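Local structure of VirX1 (Cyanophage Syn10, 6QGM) at residues T271-N283 / Y407-K419. The protein probably acts as a flavin-dependent viral halogenase that iodinates diverse substrates. Sequence-based numbering, arbitrary orientation.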
ATOM      1  N   THR B 271     -28.708  20.594  -4.140  1.00 58.26           N
ATOM      2  CA  THR B 271     -29.151  20.015  -2.848  1.00 58.81           C
ATOM      3  C   THR B 271     -28.464  20.803  -1.724  1.00 59.47           C
ATOM      4  O   THR B 271     -27.229  20.744  -1.646  1.00 60.95           O
ATOM      5  CB  THR B 271     -28.853  18.512  -2.751  1.00 57.18           C
ATOM      6  OG1 THR B 271     -29.344  17.816  -3.893  1.00 57.82           O
ATOM      7  CG2 THR B 271     -29.485  17.877  -1.540  1.00 56.63           C
ATOM      8  N   ASP B 272     -29.230  21.555  -0.931  1.00 60.87           N
ATOM      9  CA  ASP B 272     -28.721  22.289   0.260  1.00 60.41           C
ATOM     10  C   ASP B 272     -28.788  21.359   1.469  1.00 60.89           C
ATOM     11  O   ASP B 272     -29.804  20.664   1.651  1.00 62.00           O
ATOM     12  CB  ASP B 272     -29.481  23.584   0.558  1.00 60.39           C
ATOM     13  CG  ASP B 272     -28.894  24.405   1.699  1.00 60.22           C
ATOM     14  OD1 ASP B 272     -27.662  24.483   1.796  1.00 59.60           O
ATOM     15  OD2 ASP B 272     -29.681  24.975   2.474  1.00 63.26           O
ATOM     16  N   CYS B 273     -27.717  21.365   2.259  1.00 60.31           N
ATOM     17  CA  CYS B 273     -27.578  20.635   3.538  1.00 57.61           C
ATOM     18  C   CYS B 273     -27.321  21.666   4.628  1.00 55.04           C
ATOM     19  O   CYS B 273     -26.251  22.273   4.636  1.00 57.03           O
ATOM     20  CB  CYS B 273     -26.454  19.615   3.428  1.00 59.46           C
ATOM     21  SG  CYS B 273     -26.651  18.517   1.998  1.00 58.56           S
ATOM     22  N   HIS B 274     -28.317  21.884   5.471  1.00 54.78           N
ATOM     23  CA  HIS B 274     -28.319  22.904   6.544  1.00 55.16           C
ATOM     24  C   HIS B 274     -28.036  22.219   7.883  1.00 55.78           C
ATOM     25  O   HIS B 274     -28.913  21.480   8.350  1.00 56.13           O
ATOM     26  CB  HIS B 274     -29.657  23.633   6.571  1.00 53.75           C
ATOM     27  CG  HIS B 274     -29.643  24.797   7.488  1.00 54.16           C
ATOM     28  ND1 HIS B 274     -29.597  26.072   7.025  1.00 55.39           N
ATOM     29  CD2 HIS B 274     -29.640  24.875   8.834  1.00 55.52           C
ATOM     30  CE1 HIS B 274     -29.603  26.912   8.043  1.00 56.20           C
ATOM     31  NE2 HIS B 274     -29.607  26.201   9.159  1.00 56.89           N
ATOM     32  N   ALA B 275     -26.866  22.447   8.482  1.00 55.95           N
ATOM     33  CA  ALA B 275     -26.496  21.852   9.784  1.00 57.51           C
ATOM     34  C   ALA B 275     -27.368  22.475  10.877  1.00 59.20           C
ATOM     35  O   ALA B 275     -27.472  23.723  10.915  1.00 59.89           O
ATOM     36  CB  ALA B 275     -25.040  22.052  10.062  1.00 57.10           C
ATOM     37  N   MET B 276     -27.970  21.625  11.711  1.00 58.88           N
ATOM     38  CA  MET B 276     -28.903  21.989  12.813  1.00 60.83           C
ATOM     39  C   MET B 276     -28.232  21.677  14.153  1.00 61.81           C
ATOM     40  O   MET B 276     -27.009  21.426  14.140  1.00 64.79           O
ATOM     41  CB  MET B 276     -30.207  21.201  12.684  1.00 60.33           C
ATOM     42  CG  MET B 276     -30.850  21.348  11.325  1.00 59.94           C
ATOM     43  SD  MET B 276     -31.967  22.728  11.274  1.00 61.94           S
ATOM     44  CE  MET B 276     -33.391  22.022  12.113  1.00 59.36           C
ATOM     45  N   LYS B 277     -28.980  21.690  15.263  1.00 60.44           N
ATOM     46  CA  LYS B 277     -28.403  21.512  16.627  1.00 61.28           C
ATOM     47  C   LYS B 277     -27.954  20.058  16.834  1.00 57.78           C
ATOM     48  O   LYS B 277     -26.936  19.871  17.518  1.00 53.90           O
ATOM     49  CB  LYS B 277     -29.392  21.970  17.709  1.00 64.25           C
ATOM     50  CG  LYS B 277     -29.603  23.478  17.770  1.00 66.27           C
ATOM     51  CD  LYS B 277     -30.776  23.921  18.605  1.00 69.09           C
ATOM     52  CE  LYS B 277     -30.585  25.328  19.139  1.00 72.11           C
ATOM     53  NZ  LYS B 277     -31.802  25.828  19.821  1.00 74.68           N
ATOM     54  N   ASN B 278     -28.667  19.088  16.243  1.00 55.64           N
ATOM     55  CA  ASN B 278     -28.478  17.631  16.488  1.00 54.57           C
ATOM     56  C   ASN B 278     -28.411  16.855  15.173  1.00 53.13           C
ATOM     57  O   ASN B 278     -28.657  15.637  15.213  1.00 52.01           O
ATOM     58  CB  ASN B 278     -29.584  17.055  17.381  1.00 54.55           C
ATOM     59  CG  ASN B 278     -29.789  17.878  18.629  1.00 52.82           C
ATOM     60  OD1 ASN B 278     -29.008  17.798  19.573  1.00 52.30           O
ATOM     61  ND2 ASN B 278     -30.824  18.692  18.617  1.00 50.68           N
ATOM     62  N   GLY B 279     -28.057  17.511  14.070  1.00 52.93           N
ATOM     63  CA  GLY B 279     -27.920  16.880  12.741  1.00 50.85           C
ATOM     64  C   GLY B 279     -27.934  17.912  11.634  1.00 49.23           C
ATOM     65  O   GLY B 279     -27.252  18.950  11.778  1.00 51.00           O
ATOM     66  N   TRP B 280     -28.677  17.650  10.563  1.00 49.14           N
ATOM     67  CA  TRP B 280     -28.733  18.532   9.365  1.00 49.82           C
ATOM     68  C   TRP B 280     -30.047  18.277   8.608  1.00 50.95           C
ATOM     69  O   TRP B 280     -30.599  17.172   8.724  1.00 52.21           O
ATOM     70  CB  TRP B 280     -27.484  18.322   8.493  1.00 46.89           C
ATOM     71  CG  TRP B 280     -27.480  16.987   7.844  1.00 45.92           C
ATOM     72  CD1 TRP B 280     -27.119  15.805   8.412  1.00 47.02           C
ATOM     73  CD2 TRP B 280     -27.929  16.674   6.519  1.00 46.54           C
ATOM     74  NE1 TRP B 280     -27.294  14.781   7.528  1.00 47.84           N
ATOM     75  CE2 TRP B 280     -27.798  15.280   6.360  1.00 47.95           C
ATOM     76  CE3 TRP B 280     -28.408  17.429   5.446  1.00 48.90           C
ATOM     77  CZ2 TRP B 280     -28.136  14.638   5.174  1.00 47.67           C
ATOM     78  CZ3 TRP B 280     -28.722  16.790   4.264  1.00 49.46           C
ATOM     79  CH2 TRP B 280     -28.600  15.414   4.139  1.00 48.37           C
ATOM     80  N   VAL B 281     -30.536  19.292   7.900  1.00 51.33           N
ATOM     81  CA  VAL B 281     -31.782  19.248   7.085  1.00 53.34           C
ATOM     82  C   VAL B 281     -31.396  19.321   5.604  1.00 54.32           C
ATOM     83  O   VAL B 281     -30.574  20.194   5.249  1.00 56.52           O
ATOM     84  CB  VAL B 281     -32.746  20.376   7.502  1.00 53.02           C
ATOM     85  CG1 VAL B 281     -33.811  20.673   6.464  1.00 53.11           C
ATOM     86  CG2 VAL B 281     -33.372  20.057   8.834  1.00 53.82           C
ATOM     87  N   TRP B 282     -31.926  18.405   4.789  1.00 55.92           N
ATOM     88  CA  TRP B 282     -31.760  18.411   3.309  1.00 57.33           C
ATOM     89  C   TRP B 282     -32.894  19.223   2.680  1.00 55.76           C
ATOM     90  O   TRP B 282     -33.999  19.235   3.258  1.00 56.06           O
ATOM     91  CB  TRP B 282     -31.680  16.990   2.726  1.00 58.66           C
ATOM     92  CG  TRP B 282     -32.956  16.205   2.727  1.00 58.39           C
ATOM     93  CD1 TRP B 282     -34.002  16.336   1.860  1.00 58.41           C
ATOM     94  CD2 TRP B 282     -33.288  15.114   3.602  1.00 58.61           C
ATOM     95  NE1 TRP B 282     -34.977  15.427   2.158  1.00 58.70           N
ATOM     96  CE2 TRP B 282     -34.564  14.653   3.214  1.00 59.28           C
ATOM     97  CE3 TRP B 282     -32.641  14.490   4.675  1.00 59.85           C
ATOM     98  CZ2 TRP B 282     -35.207  13.600   3.868  1.00 60.10           C
ATOM     99  CZ3 TRP B 282     -33.275  13.445   5.318  1.00 59.63           C
ATOM    100  CH2 TRP B 282     -34.542  13.014   4.924  1.00 60.34           C
ATOM    101  N   ASN B 283     -32.583  19.906   1.578  1.00 53.90           N
ATOM    102  CA  ASN B 283     -33.533  20.651   0.717  1.00 53.49           C
ATOM    103  C   ASN B 283     -33.363  20.119  -0.714  1.00 53.99           C
ATOM    104  O   ASN B 283     -32.271  20.270  -1.280  1.00 54.23           O
ATOM    105  CB  ASN B 283     -33.323  22.162   0.843  1.00 51.78           C
ATOM    106  CG  ASN B 283     -34.437  22.955   0.208  1.00 53.76           C
ATOM    107  OD1 ASN B 283     -35.302  23.466   0.916  1.00 55.43           O
ATOM    108  ND2 ASN B 283     -34.455  23.014  -1.121  1.00 54.73           N
ATOM    109  N   TYR B 407     -18.439  16.226   9.493  1.00 49.60           N
ATOM    110  CA  TYR B 407     -18.712  16.510  10.923  1.00 49.82           C
ATOM    111  C   TYR B 407     -17.386  16.768  11.644  1.00 49.84           C
ATOM    112  O   TYR B 407     -17.264  17.766  12.364  1.00 51.25           O
ATOM    113  CB  TYR B 407     -19.460  15.341  11.577  1.00 49.05           C
ATOM    114  CG  TYR B 407     -20.844  15.065  11.042  1.00 46.87           C
ATOM    115  CD1 TYR B 407     -21.919  15.833  11.434  1.00 46.31           C
ATOM    116  CD2 TYR B 407     -21.082  14.014  10.172  1.00 46.69           C
ATOM    117  CE1 TYR B 407     -23.199  15.590  10.963  1.00 47.38           C
ATOM    118  CE2 TYR B 407     -22.347  13.752   9.683  1.00 47.26           C
ATOM    119  CZ  TYR B 407     -23.413  14.546  10.081  1.00 48.93           C
ATOM    120  OH  TYR B 407     -24.677  14.298   9.618  1.00 49.94           O
ATOM    121  N   ALA B 408     -16.422  15.875  11.432  1.00 50.47           N
ATOM    122  CA  ALA B 408     -15.176  15.755  12.216  1.00 52.28           C
ATOM    123  C   ALA B 408     -14.402  17.078  12.225  1.00 54.10           C
ATOM    124  O   ALA B 408     -13.796  17.403  13.271  1.00 54.57           O
ATOM    125  CB  ALA B 408     -14.335  14.646  11.636  1.00 54.14           C
ATOM    126  N   TYR B 409     -14.416  17.798  11.097  1.00 55.37           N
ATOM    127  CA  TYR B 409     -13.566  18.988  10.842  1.00 53.35           C
ATOM    128  C   TYR B 409     -14.349  20.286  11.049  1.00 51.76           C
ATOM    129  O   TYR B 409     -13.741  21.343  10.893  1.00 49.52           O
ATOM    130  CB  TYR B 409     -12.956  18.876   9.447  1.00 52.23           C
ATOM    131  CG  TYR B 409     -11.884  17.828   9.369  1.00 53.95           C
ATOM    132  CD1 TYR B 409     -10.645  18.053   9.948  1.00 54.58           C
ATOM    133  CD2 TYR B 409     -12.106  16.606   8.756  1.00 54.14           C
ATOM    134  CE1 TYR B 409      -9.630  17.114   9.881  1.00 53.13           C
ATOM    135  CE2 TYR B 409     -11.117  15.637   8.710  1.00 55.38           C
ATOM    136  CZ  TYR B 409      -9.881  15.894   9.288  1.00 54.11           C
ATOM    137  OH  TYR B 409      -8.916  14.938   9.286  1.00 54.66           O
ATOM    138  N   SER B 410     -15.634  20.212  11.409  1.00 51.94           N
ATOM    139  CA  SER B 410     -16.465  21.409  11.698  1.00 52.28           C
ATOM    140  C   SER B 410     -15.842  22.198  12.850  1.00 55.84           C
ATOM    141  O   SER B 410     -15.116  21.588  13.676  1.00 59.79           O
ATOM    142  CB  SER B 410     -17.880  21.046  12.003  1.00 49.99           C
ATOM    143  OG  SER B 410     -18.608  22.198  12.402  1.00 48.94           O
ATOM    144  N   MET B 411     -16.118  23.505  12.900  1.00 56.49           N
ATOM    145  CA  MET B 411     -15.716  24.387  14.028  1.00 55.54           C
ATOM    146  C   MET B 411     -16.799  24.363  15.113  1.00 55.77           C
ATOM    147  O   MET B 411     -16.505  24.815  16.235  1.00 61.39           O
ATOM    148  CB  MET B 411     -15.477  25.826  13.568  1.00 54.41           C
ATOM    149  CG  MET B 411     -14.353  25.912  12.565  1.00 54.78           C
ATOM    150  SD  MET B 411     -13.873  27.608  12.168  1.00 54.97           S
ATOM    151  CE  MET B 411     -13.153  28.105  13.732  1.00 54.20           C
ATOM    152  N   ARG B 412     -17.989  23.833  14.811  1.00 52.43           N
ATOM    153  CA  ARG B 412     -19.164  23.876  15.720  1.00 50.70           C
ATOM    154  C   ARG B 412     -18.891  23.075  16.997  1.00 51.32           C
ATOM    155  O   ARG B 412     -18.532  21.886  16.920  1.00 51.57           O
ATOM    156  CB  ARG B 412     -20.407  23.350  15.010  1.00 49.35           C
ATOM    157  CG  ARG B 412     -20.830  24.239  13.856  1.00 49.82           C
ATOM    158  CD  ARG B 412     -22.192  23.862  13.335  1.00 50.43           C
ATOM    159  NE  ARG B 412     -23.207  24.020  14.370  1.00 52.56           N
ATOM    160  CZ  ARG B 412     -24.504  24.012  14.161  1.00 50.50           C
ATOM    161  NH1 ARG B 412     -24.977  23.867  12.944  1.00 50.36           N
ATOM    162  NH2 ARG B 412     -25.321  24.150  15.180  1.00 52.14           N
ATOM    163  N   THR B 413     -19.063  23.727  18.146  1.00 51.16           N
ATOM    164  CA  THR B 413     -19.074  23.120  19.494  1.00 50.41           C
ATOM    165  C   THR B 413     -20.210  23.752  20.294  1.00 50.61           C
ATOM    166  O   THR B 413     -20.140  23.721  21.519  1.00 54.17           O
ATOM    167  CB  THR B 413     -17.711  23.317  20.158  1.00 51.39           C
ATOM    168  OG1 THR B 413     -17.525  24.717  20.328  1.00 53.94           O
ATOM    169  CG2 THR B 413     -16.553  22.796  19.349  1.00 51.83           C
ATOM    170  N   ASP B 414     -21.246  24.250  19.629  1.00 51.96           N
ATOM    171  CA  ASP B 414     -22.297  25.105  20.247  1.00 56.13           C
ATOM    172  C   ASP B 414     -23.392  24.238  20.902  1.00 56.60           C
ATOM    173  O   ASP B 414     -24.158  24.778  21.708  1.00 60.49           O
ATOM    174  CB  ASP B 414     -22.870  26.092  19.226  1.00 56.24           C
ATOM    175  CG  ASP B 414     -23.269  25.436  17.925  1.00 56.71           C
ATOM    176  OD1 ASP B 414     -24.451  25.177  17.759  1.00 59.75           O
ATOM    177  OD2 ASP B 414     -22.394  25.185  17.109  1.00 61.23           O
ATOM    178  N   THR B 415     -23.476  22.951  20.576  1.00 54.06           N
ATOM    179  CA  THR B 415     -24.403  21.993  21.218  1.00 52.65           C
ATOM    180  C   THR B 415     -23.625  20.750  21.620  1.00 52.60           C
ATOM    181  O   THR B 415     -22.501  20.541  21.153  1.00 53.92           O
ATOM    182  CB  THR B 415     -25.557  21.624  20.290  1.00 53.05           C
ATOM    183  OG1 THR B 415     -25.047  20.882  19.188  1.00 53.58           O
ATOM    184  CG2 THR B 415     -26.293  22.834  19.764  1.00 53.62           C
ATOM    185  N   PRO B 416     -24.172  19.908  22.516  1.00 51.61           N
ATOM    186  CA  PRO B 416     -23.516  18.663  22.889  1.00 52.23           C
ATOM    187  C   PRO B 416     -23.296  17.760  21.671  1.00 51.91           C
ATOM    188  O   PRO B 416     -22.282  17.076  21.641  1.00 54.66           O
ATOM    189  CB  PRO B 416     -24.462  18.036  23.923  1.00 52.40           C
ATOM    190  CG  PRO B 416     -25.220  19.221  24.479  1.00 52.75           C
ATOM    191  CD  PRO B 416     -25.379  20.158  23.308  1.00 53.59           C
ATOM    192  N   TYR B 417     -24.206  17.799  20.694  1.00 52.32           N
ATOM    193  CA  TYR B 417     -24.096  17.008  19.440  1.00 52.05           C
ATOM    194  C   TYR B 417     -22.811  17.380  18.711  1.00 51.51           C
ATOM    195  O   TYR B 417     -22.043  16.471  18.351  1.00 51.62           O
ATOM    196  CB  TYR B 417     -25.319  17.204  18.549  1.00 52.18           C
ATOM    197  CG  TYR B 417     -25.231  16.529  17.209  1.00 53.18           C
ATOM    198  CD1 TYR B 417     -25.575  15.206  17.033  1.00 54.14           C
ATOM    199  CD2 TYR B 417     -24.819  17.236  16.093  1.00 55.25           C
ATOM    200  CE1 TYR B 417     -25.489  14.592  15.793  1.00 55.57           C
ATOM    201  CE2 TYR B 417     -24.741  16.648  14.840  1.00 55.32           C
ATOM    202  CZ  TYR B 417     -25.076  15.316  14.690  1.00 54.95           C
ATOM    203  OH  TYR B 417     -24.988  14.727  13.463  1.00 55.76           O
ATOM    204  N   TRP B 418     -22.582  18.681  18.514  1.00 52.08           N
ATOM    205  CA  TRP B 418     -21.427  19.204  17.737  1.00 51.75           C
ATOM    206  C   TRP B 418     -20.153  19.100  18.576  1.00 52.45           C
ATOM    207  O   TRP B 418     -19.094  18.827  17.987  1.00 49.23           O
ATOM    208  CB  TRP B 418     -21.707  20.630  17.235  1.00 52.24           C
ATOM    209  CG  TRP B 418     -22.623  20.632  16.052  1.00 51.21           C
ATOM    210  CD1 TRP B 418     -23.931  21.006  16.013  1.00 50.83           C
ATOM    211  CD2 TRP B 418     -22.300  20.146  14.739  1.00 50.67           C
ATOM    212  NE1 TRP B 418     -24.442  20.812  14.761  1.00 50.55           N
ATOM    213  CE2 TRP B 418     -23.467  20.283  13.957  1.00 51.08           C
ATOM    214  CE3 TRP B 418     -21.140  19.633  14.146  1.00 47.25           C
ATOM    215  CZ2 TRP B 418     -23.502  19.911  12.616  1.00 50.32           C
ATOM    216  CZ3 TRP B 418     -21.181  19.262  12.828  1.00 46.09           C
ATOM    217  CH2 TRP B 418     -22.335  19.422  12.069  1.00 48.07           C
ATOM    218  N   LYS B 419     -20.252  19.263  19.903  1.00 53.62           N
ATOM    219  CA  LYS B 419     -19.097  19.033  20.810  1.00 53.91           C
ATOM    220  C   LYS B 419     -18.657  17.572  20.643  1.00 52.15           C
ATOM    221  O   LYS B 419     -17.438  17.345  20.551  1.00 50.22           O
ATOM    222  CB  LYS B 419     -19.413  19.435  22.247  1.00 55.33           C
ATOM    223  CG  LYS B 419     -18.212  20.014  22.988  1.00 59.65           C
ATOM    224  CD  LYS B 419     -18.434  20.247  24.463  1.00 66.67           C
ATOM    225  CE  LYS B 419     -17.206  19.962  25.322  1.00 71.61           C
ATOM    226  NZ  LYS B 419     -17.565  19.403  26.654  1.00 72.08           N
TER
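W418 points its indole N-H at the backbone carbonyl of M276. W418 NE1 lies 2.7 Å from M276 O, the N-H...O angle is 175°, and the oxygen lies in the ring plane. One residue on, K277 O accepts from T415 OG1, also at 2.7 Å. T415 is the N-cap of helix 416-424, and OG1 sits between its own backbone N and carbonyl carbon (chi1 67°). From there the hydroxyl reaches K277 O and also takes a weak capping bond from W418 N. Strands 270-275 and 279-285 form a beta-hairpin, whose turn abuts the start of helix 416-424. Y417 lays one ring face against the N278-G279 peptide, with N278 C 3.5 Å above the ring centre. Its OH hydrogen-bonds to N250. The guanidinium of R412 has W418 NE1 over one face. A bend at chi3 (62°) turns it to grip the D414 carboxylate side-on. R412 NE bonds to D414 OD2, and R412 NH2 forms a salt bridge with D414 OD1 at 2.9 Å. A275 O lies at the guanidinium edge, 3.2 Å from R412 NH1, and accepts from N83. A275 CB packs on W418 CZ2. Farther down the hairpin, Y407 OH approaches W280 CD1, and both side chains hydrogen-bond to E352.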